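Local coordinates for protein beta-galactosidase (Trichoderma reesei, PDB 3OG2) that probably hydrolyses terminal non-reducing beta-D-galactose residues of beta-D-galactosides, as a secreted glycoside hydrolase of family 35, at residues F75-G87 with I119-L132. Residues are numbered along the deposited sequence; the frame is centred on the assembly and turned at random.
Sequences FYVDWALLEGKPG and INAEVSGGGFPGWL. With GOL (glycerol), chain G.
Ala80 and Pro129 bring the two backbones closest, CA to CA 4.1 Å, where 75-87 leaves strand 72-76 and runs beside the loop 119-132; a weak bond from Ala80 N to Gly127 O is the one backbone link. Asp78, at the N-cap of the short, weakly bonded helix about 79-82, accepts weakly from Ala80 N through OD1. Pro129 lies over one face of the Trp79 indole, its CG 3.5 Å from the centroid of the five-membered ring and almost on the normal. Phe128 CD1 meets the rim of that indole at CZ3, the two ring planes nearly perpendicular (88°), and Leu132 CD1 touches CH2. The indole swings across to these partners because CG of Trp79 stands anti to the backbone N (chi1 175°). Glu83 ties both tryptophans down: its OE1 accepts Trp79 NE1 at 2.8 Å through the anti lone pair, while its backbone O takes Trp131 NE1 at 2.8 Å, exactly in the indole plane. Trp131 is sandwiched between Pro86 CG on one face and Pro129 CB on the other. A leucine in place of Trp79 would probably leave Glu83 OE1 without its indole donor and open a gap over Pro129 and beside Phe128. At the other end Ile119 CB sits over the Tyr76 ring, 3.7 Å from its centroid, and Ala121 CB touches CD2 and CE2. Tyr76 OH, also hydrogen-bonded to Asn179 OD1, accepts from O2 of a glycerol, probably carried over from crystallisation; that O2 in turn accepts from Ala121 N at 2.9 Å, and O1 is gripped by Asn120 ND2 and Glu122 OE2. The aromatic cluster of Trp79, Phe128 and Trp131 thus packs turn against loop away from the TIM barrel's beta-D-galactose site, where Tyr76 and residues 119-122 here hold glycerol.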
ATOM      1  N   PHE A  75       0.233  -8.662   4.526  1.00  6.60           N
ATOM      2  CA  PHE A  75      -0.990  -7.885   4.678  1.00  6.39           C
ATOM      3  C   PHE A  75      -1.309  -7.665   6.140  1.00  6.10           C
ATOM      4  O   PHE A  75      -1.081  -8.535   6.982  1.00  7.24           O
ATOM      5  CB  PHE A  75      -2.171  -8.560   4.000  1.00  7.46           C
ATOM      6  CG  PHE A  75      -2.634  -9.875   4.623  1.00  6.54           C
ATOM      7  CD1 PHE A  75      -1.991 -11.092   4.364  1.00  7.55           C
ATOM      8  CD2 PHE A  75      -3.727  -9.870   5.498  1.00  8.01           C
ATOM      9  CE1 PHE A  75      -2.463 -12.279   4.949  1.00  7.29           C
ATOM     10  CE2 PHE A  75      -4.197 -11.062   6.057  1.00  8.78           C
ATOM     11  CZ  PHE A  75      -3.564 -12.259   5.782  1.00  8.68           C
ATOM     12  N   TYR A  76      -1.898  -6.504   6.416  1.00  6.78           N
ATOM     13  CA  TYR A  76      -2.494  -6.220   7.711  1.00  6.35           C
ATOM     14  C   TYR A  76      -3.965  -6.617   7.677  1.00  5.72           C
ATOM     15  O   TYR A  76      -4.601  -6.625   6.596  1.00  6.90           O
ATOM     16  CB  TYR A  76      -2.395  -4.725   8.035  1.00  7.27           C
ATOM     17  CG  TYR A  76      -1.062  -4.245   8.567  1.00  6.31           C
ATOM     18  CD1 TYR A  76      -0.326  -4.941   9.551  1.00  6.39           C
ATOM     19  CD2 TYR A  76      -0.600  -2.999   8.115  1.00  7.40           C
ATOM     20  CE1 TYR A  76       0.887  -4.402  10.024  1.00  6.64           C
ATOM     21  CE2 TYR A  76       0.593  -2.479   8.592  1.00  7.11           C
ATOM     22  CZ  TYR A  76       1.318  -3.186   9.539  1.00  6.71           C
ATOM     23  OH  TYR A  76       2.498  -2.633   9.959  1.00  7.69           O
ATOM     24  N   VAL A  77      -4.504  -6.820   8.882  1.00  6.22           N
ATOM     25  CA  VAL A  77      -5.960  -6.843   9.100  1.00  7.02           C
ATOM     26  C   VAL A  77      -6.279  -5.715  10.059  1.00  6.52           C
ATOM     27  O   VAL A  77      -5.518  -5.532  11.041  1.00  7.47           O
ATOM     28  CB  VAL A  77      -6.442  -8.180   9.671  1.00  7.98           C
ATOM     29  CG1 VAL A  77      -7.963  -8.144   9.799  1.00  8.13           C
ATOM     30  CG2 VAL A  77      -5.955  -9.354   8.845  1.00  8.51           C
ATOM     31  N   ASP A  78      -7.331  -4.938   9.794  1.00  7.15           N
ATOM     32  CA  ASP A  78      -7.687  -3.787  10.620  1.00  7.28           C
ATOM     33  C   ASP A  78      -8.830  -4.157  11.544  1.00  6.54           C
ATOM     34  O   ASP A  78     -10.004  -4.258  11.124  1.00  7.30           O
ATOM     35  CB  ASP A  78      -8.057  -2.632   9.668  1.00  7.51           C
ATOM     36  CG  ASP A  78      -8.363  -1.363  10.389  1.00  7.13           C
ATOM     37  OD1 ASP A  78      -8.407  -1.281  11.630  1.00  8.93           O
ATOM     38  OD2 ASP A  78      -8.579  -0.315   9.660  1.00  9.31           O
ATOM     39  N   TRP A  79      -8.501  -4.337  12.827  1.00  6.72           N
ATOM     40  CA  TRP A  79      -9.480  -4.765  13.839  1.00  6.56           C
ATOM     41  C   TRP A  79     -10.665  -3.804  13.867  1.00  6.41           C
ATOM     42  O   TRP A  79     -11.821  -4.254  14.006  1.00  7.28           O
ATOM     43  CB  TRP A  79      -8.710  -4.800  15.182  1.00  7.46           C
ATOM     44  CG  TRP A  79      -9.506  -5.104  16.404  1.00  6.49           C
ATOM     45  CD1 TRP A  79     -10.799  -5.606  16.549  1.00  6.98           C
ATOM     46  CD2 TRP A  79      -9.017  -4.914  17.746  1.00  6.72           C
ATOM     47  NE1 TRP A  79     -11.108  -5.724  17.875  1.00  7.06           N
ATOM     48  CE2 TRP A  79     -10.039  -5.307  18.636  1.00  7.24           C
ATOM     49  CE3 TRP A  79      -7.817  -4.447  18.269  1.00  6.77           C
ATOM     50  CZ2 TRP A  79      -9.891  -5.247  20.014  1.00  7.73           C
ATOM     51  CZ3 TRP A  79      -7.653  -4.381  19.631  1.00  7.58           C
ATOM     52  CH2 TRP A  79      -8.695  -4.779  20.488  1.00  8.59           C
ATOM     53  N   ALA A  80     -10.431  -2.509  13.769  1.00  6.88           N
ATOM     54  CA  ALA A  80     -11.497  -1.503  13.903  1.00  7.71           C
ATOM     55  C   ALA A  80     -12.616  -1.738  12.874  1.00  8.27           C
ATOM     56  O   ALA A  80     -13.750  -1.338  13.132  1.00 10.19           O
ATOM     57  CB  ALA A  80     -10.930  -0.097  13.714  1.00  9.04           C
ATOM     58  N   LEU A  81     -12.300  -2.369  11.723  1.00  6.76           N
ATOM     59  CA  LEU A  81     -13.376  -2.656  10.733  1.00  7.40           C
ATOM     60  C   LEU A  81     -14.134  -3.933  11.024  1.00  7.68           C
ATOM     61  O   LEU A  81     -15.248  -4.065  10.498  1.00  8.85           O
ATOM     62  CB  LEU A  81     -12.732  -2.733   9.332  1.00  8.36           C
ATOM     63  CG  LEU A  81     -12.195  -1.362   8.828  1.00  8.45           C
ATOM     64  CD1 LEU A  81     -11.385  -1.610   7.553  1.00 10.74           C
ATOM     65  CD2 LEU A  81     -13.341  -0.410   8.581  1.00 11.29           C
ATOM     66  N   LEU A  82     -13.505  -4.844  11.800  1.00  7.37           N
ATOM     67  CA  LEU A  82     -14.107  -6.170  11.994  1.00  7.73           C
ATOM     68  C   LEU A  82     -14.766  -6.341  13.325  1.00  8.07           C
ATOM     69  O   LEU A  82     -15.489  -7.334  13.516  1.00 10.76           O
ATOM     70  CB  LEU A  82     -12.998  -7.233  11.851  1.00  7.60           C
ATOM     71  CG  LEU A  82     -12.213  -7.138  10.547  1.00  7.94           C
ATOM     72  CD1 LEU A  82     -11.343  -8.387  10.398  1.00  8.72           C
ATOM     73  CD2 LEU A  82     -13.117  -7.012   9.321  1.00  9.52           C
ATOM     74  N   GLU A  83     -14.556  -5.447  14.283  1.00  7.20           N
ATOM     75  CA  GLU A  83     -15.240  -5.551  15.575  1.00  7.40           C
ATOM     76  C   GLU A  83     -15.674  -4.157  16.007  1.00  7.67           C
ATOM     77  O   GLU A  83     -15.358  -3.681  17.099  1.00  9.54           O
ATOM     78  CB  GLU A  83     -14.381  -6.272  16.632  1.00  8.48           C
ATOM     79  CG  GLU A  83     -15.254  -6.808  17.771  1.00  8.29           C
ATOM     80  CD  GLU A  83     -14.470  -7.351  18.943  1.00  8.69           C
ATOM     81  OE1 GLU A  83     -13.263  -7.194  19.005  1.00  9.27           O
ATOM     82  OE2 GLU A  83     -15.114  -7.947  19.848  1.00 10.50           O
ATOM     83  N   GLY A  84     -16.415  -3.501  15.088  1.00  8.40           N
ATOM     84  CA  GLY A  84     -16.895  -2.153  15.412  1.00  9.24           C
ATOM     85  C   GLY A  84     -17.795  -2.137  16.627  1.00  9.70           C
ATOM     86  O   GLY A  84     -17.818  -1.148  17.360  1.00  9.36           O
ATOM     87  N   LYS A  85     -18.562  -3.204  16.871  1.00 10.97           N
ATOM     88  CA  LYS A  85     -19.304  -3.363  18.113  1.00 12.74           C
ATOM     89  C   LYS A  85     -18.595  -4.355  19.018  1.00 11.23           C
ATOM     90  O   LYS A  85     -18.321  -5.478  18.539  1.00  9.94           O
ATOM     91  CB  LYS A  85     -20.719  -3.891  17.853  1.00 17.51           C
ATOM     92  CG  LYS A  85     -21.469  -4.017  19.141  1.00 21.12           C
ATOM     93  CD  LYS A  85     -22.838  -3.601  19.247  1.00 26.16           C
ATOM     94  CE  LYS A  85     -23.499  -3.903  20.622  1.00 26.46           C
ATOM     95  NZ  LYS A  85     -24.897  -4.351  20.351  1.00 43.17           N
ATOM     96  N   PRO A  86     -18.235  -3.981  20.214  1.00 11.15           N
ATOM     97  CA  PRO A  86     -17.477  -4.888  21.052  1.00 11.85           C
ATOM     98  C   PRO A  86     -18.235  -6.199  21.225  1.00 10.30           C
ATOM     99  O   PRO A  86     -19.446  -6.188  21.528  1.00 12.94           O
ATOM    100  CB  PRO A  86     -17.350  -4.184  22.393  1.00 15.02           C
ATOM    101  CG  PRO A  86     -17.860  -2.801  22.173  1.00 17.93           C
ATOM    102  CD  PRO A  86     -18.517  -2.701  20.846  1.00 13.66           C
ATOM    103  N   GLY A  87     -17.558  -7.327  21.024  1.00 10.29           N
ATOM    104  CA  GLY A  87     -18.169  -8.624  21.169  1.00 11.85           C
ATOM    105  C   GLY A  87     -18.780  -9.155  19.897  1.00 11.02           C
ATOM    106  O   GLY A  87     -19.263 -10.306  19.888  1.00 15.83           O
ATOM    107  N   ILE A 119      -1.768  -2.525  14.468  1.00  6.91           N
ATOM    108  CA  ILE A 119      -1.079  -2.560  13.184  1.00  6.76           C
ATOM    109  C   ILE A 119      -0.432  -1.231  12.790  1.00  6.31           C
ATOM    110  O   ILE A 119       0.400  -1.220  11.882  1.00  6.94           O
ATOM    111  CB  ILE A 119      -2.030  -3.026  12.022  1.00  6.24           C
ATOM    112  CG1 ILE A 119      -3.226  -2.109  11.821  1.00  6.56           C
ATOM    113  CG2 ILE A 119      -2.435  -4.490  12.225  1.00  7.39           C
ATOM    114  CD1 ILE A 119      -3.976  -2.358  10.526  1.00  6.84           C
ATOM    115  N   ASN A 120      -0.787  -0.116  13.432  1.00  6.65           N
ATOM    116  CA  ASN A 120      -0.273   1.224  13.051  1.00  6.69           C
ATOM    117  C   ASN A 120      -0.834   1.545  11.669  1.00  5.68           C
ATOM    118  O   ASN A 120      -2.022   1.876  11.583  1.00  7.33           O
ATOM    119  CB  ASN A 120       1.268   1.261  13.158  1.00  8.00           C
ATOM    120  CG  ASN A 120       1.761   2.668  13.405  1.00  8.23           C
ATOM    121  OD1 ASN A 120       1.357   3.327  14.407  1.00  9.20           O
ATOM    122  ND2 ASN A 120       2.589   3.209  12.524  1.00  9.76           N
ATOM    123  N   ALA A 121      -0.046   1.416  10.598  1.00  6.46           N
ATOM    124  CA  ALA A 121      -0.585   1.346   9.241  1.00  6.62           C
ATOM    125  C   ALA A 121      -1.206   2.608   8.714  1.00  6.48           C
ATOM    126  O   ALA A 121      -1.817   2.630   7.621  1.00  6.91           O
ATOM    127  CB  ALA A 121      -1.599   0.201   9.083  1.00  7.14           C
ATOM    128  N   GLU A 122      -1.034   3.714   9.427  1.00  6.91           N
ATOM    129  CA  GLU A 122      -1.697   4.981   9.068  1.00  6.40           C
ATOM    130  C   GLU A 122      -3.222   4.829   8.941  1.00  6.83           C
ATOM    131  O   GLU A 122      -3.890   5.522   8.190  1.00  7.29           O
ATOM    132  CB  GLU A 122      -1.095   5.596   7.799  1.00  7.54           C
ATOM    133  CG  GLU A 122       0.337   6.135   8.073  1.00  8.24           C
ATOM    134  CD  GLU A 122       1.380   5.034   8.158  1.00  7.91           C
ATOM    135  OE1 GLU A 122       1.554   4.272   7.156  1.00 10.12           O
ATOM    136  OE2 GLU A 122       2.098   4.955   9.192  1.00 10.35           O
ATOM    137  N   VAL A 123      -3.778   3.904   9.743  1.00  6.70           N
ATOM    138  CA  VAL A 123      -5.222   3.713   9.819  1.00  7.01           C
ATOM    139  C   VAL A 123      -5.721   4.300  11.150  1.00  6.10           C
ATOM    140  O   VAL A 123      -4.959   4.437  12.128  1.00  6.75           O
ATOM    141  CB  VAL A 123      -5.707   2.259   9.701  1.00  6.98           C
ATOM    142  CG1 VAL A 123      -5.213   1.668   8.365  1.00  8.02           C
ATOM    143  CG2 VAL A 123      -5.335   1.371  10.885  1.00  8.64           C
ATOM    144  N   SER A 124      -7.024   4.606  11.178  1.00  6.28           N
ATOM    145  CA  SER A 124      -7.624   5.172  12.386  1.00  6.89           C
ATOM    146  C   SER A 124      -7.354   4.231  13.580  1.00  6.25           C
ATOM    147  O   SER A 124      -7.580   3.021  13.493  1.00  7.60           O
ATOM    148  CB  SER A 124      -9.133   5.313  12.172  1.00  7.62           C
ATOM    149  OG  SER A 124      -9.684   5.965  13.318  1.00  7.99           O
ATOM    150  N   GLY A 125      -6.875   4.813  14.675  1.00  6.32           N
ATOM    151  CA  GLY A 125      -6.559   4.132  15.941  1.00  6.96           C
ATOM    152  C   GLY A 125      -5.365   3.205  15.798  1.00  6.80           C
ATOM    153  O   GLY A 125      -5.106   2.392  16.727  1.00  7.85           O
ATOM    154  N   GLY A 126      -4.630   3.209  14.677  1.00  6.43           N
ATOM    155  CA  GLY A 126      -3.641   2.196  14.426  1.00  6.42           C
ATOM    156  C   GLY A 126      -4.254   0.780  14.415  1.00  6.29           C
ATOM    157  O   GLY A 126      -3.504  -0.194  14.619  1.00  7.17           O
ATOM    158  N   GLY A 127      -5.529   0.685  14.116  1.00  6.69           N
ATOM    159  CA  GLY A 127      -6.244  -0.592  14.076  1.00  7.37           C
ATOM    160  C   GLY A 127      -7.139  -0.760  15.286  1.00  7.38           C
ATOM    161  O   GLY A 127      -8.082  -1.575  15.262  1.00  8.34           O
ATOM    162  N   PHE A 128      -6.890  -0.036  16.379  1.00  6.85           N
ATOM    163  CA  PHE A 128      -7.699  -0.213  17.572  1.00  6.85           C
ATOM    164  C   PHE A 128      -9.101   0.380  17.362  1.00  6.80           C
ATOM    165  O   PHE A 128      -9.192   1.569  17.018  1.00  8.37           O
ATOM    166  CB  PHE A 128      -7.045   0.535  18.757  1.00  8.41           C
ATOM    167  CG  PHE A 128      -5.810  -0.151  19.325  1.00  7.79           C
ATOM    168  CD1 PHE A 128      -5.581  -1.511  19.177  1.00  9.29           C
ATOM    169  CD2 PHE A 128      -4.905   0.649  20.045  1.00  8.14           C
ATOM    170  CE1 PHE A 128      -4.454  -2.112  19.779  1.00  8.42           C
ATOM    171  CE2 PHE A 128      -3.818   0.013  20.651  1.00  7.82           C
ATOM    172  CZ  PHE A 128      -3.609  -1.349  20.552  1.00  8.53           C
ATOM    173  N   PRO A 129     -10.158  -0.368  17.630  1.00  6.90           N
ATOM    174  CA  PRO A 129     -11.502   0.219  17.582  1.00  7.40           C
ATOM    175  C   PRO A 129     -11.626   1.357  18.612  1.00  7.29           C
ATOM    176  O   PRO A 129     -11.028   1.356  19.710  1.00  7.85           O
ATOM    177  CB  PRO A 129     -12.431  -0.914  17.996  1.00  7.40           C
ATOM    178  CG  PRO A 129     -11.626  -2.163  17.690  1.00  9.97           C
ATOM    179  CD  PRO A 129     -10.194  -1.788  17.996  1.00  8.60           C
ATOM    180  N   GLY A 130     -12.455   2.359  18.296  1.00  7.62           N
ATOM    181  CA  GLY A 130     -12.573   3.530  19.168  1.00  7.79           C
ATOM    182  C   GLY A 130     -13.109   3.190  20.565  1.00  6.81           C
ATOM    183  O   GLY A 130     -12.894   3.984  21.493  1.00  8.07           O
ATOM    184  N   TRP A 131     -13.806   2.038  20.707  1.00  7.14           N
ATOM    185  CA  TRP A 131     -14.228   1.680  22.062  1.00  8.02           C
ATOM    186  C   TRP A 131     -13.076   1.328  22.989  1.00  7.95           C
ATOM    187  O   TRP A 131     -13.321   1.273  24.208  1.00  9.30           O
ATOM    188  CB  TRP A 131     -15.276   0.591  21.977  1.00  8.72           C
ATOM    189  CG  TRP A 131     -15.063  -0.598  21.104  1.00  7.74           C
ATOM    190  CD1 TRP A 131     -15.525  -0.766  19.853  1.00  7.85           C
ATOM    191  CD2 TRP A 131     -14.372  -1.797  21.466  1.00  9.13           C
ATOM    192  NE1 TRP A 131     -15.171  -1.980  19.355  1.00  9.22           N
ATOM    193  CE2 TRP A 131     -14.466  -2.646  20.322  1.00  9.29           C
ATOM    194  CE3 TRP A 131     -13.699  -2.262  22.611  1.00 10.76           C
ATOM    195  CZ2 TRP A 131     -13.909  -3.929  20.265  1.00 11.26           C
ATOM    196  CZ3 TRP A 131     -13.152  -3.546  22.521  1.00 13.04           C
ATOM    197  CH2 TRP A 131     -13.262  -4.356  21.373  1.00 12.18           C
ATOM    198  N   LEU A 132     -11.843   1.190  22.487  1.00  7.78           N
ATOM    199  CA  LEU A 132     -10.718   1.072  23.430  1.00  8.65           C
ATOM    200  C   LEU A 132     -10.465   2.372  24.157  1.00  8.32           C
ATOM    201  O   LEU A 132      -9.744   2.388  25.154  1.00  9.80           O
ATOM    202  CB  LEU A 132      -9.461   0.606  22.696  1.00 11.06           C
ATOM    203  CG  LEU A 132      -9.406  -0.897  22.387  1.00 14.90           C
ATOM    204  CD1 LEU A 132      -7.989  -1.224  21.880  1.00 13.28           C
ATOM    205  CD2 LEU A 132      -9.806  -1.903  23.428  1.00 19.16           C
TER
HETATM  206  C1  GOL G1048       3.598   1.778   8.747  1.00 14.19           C
HETATM  207  O1  GOL G1048       3.553   2.856   9.690  1.00 11.70           O
HETATM  208  C2  GOL G1048       3.696   0.432   9.457  1.00 12.36           C
HETATM  209  O2  GOL G1048       2.494   0.216  10.110  1.00 12.37           O
HETATM  210  C3  GOL G1048       4.848   0.409  10.452  1.00 12.53           C
HETATM  211  O3  GOL G1048       4.873  -0.928  11.010  1.00 12.14           O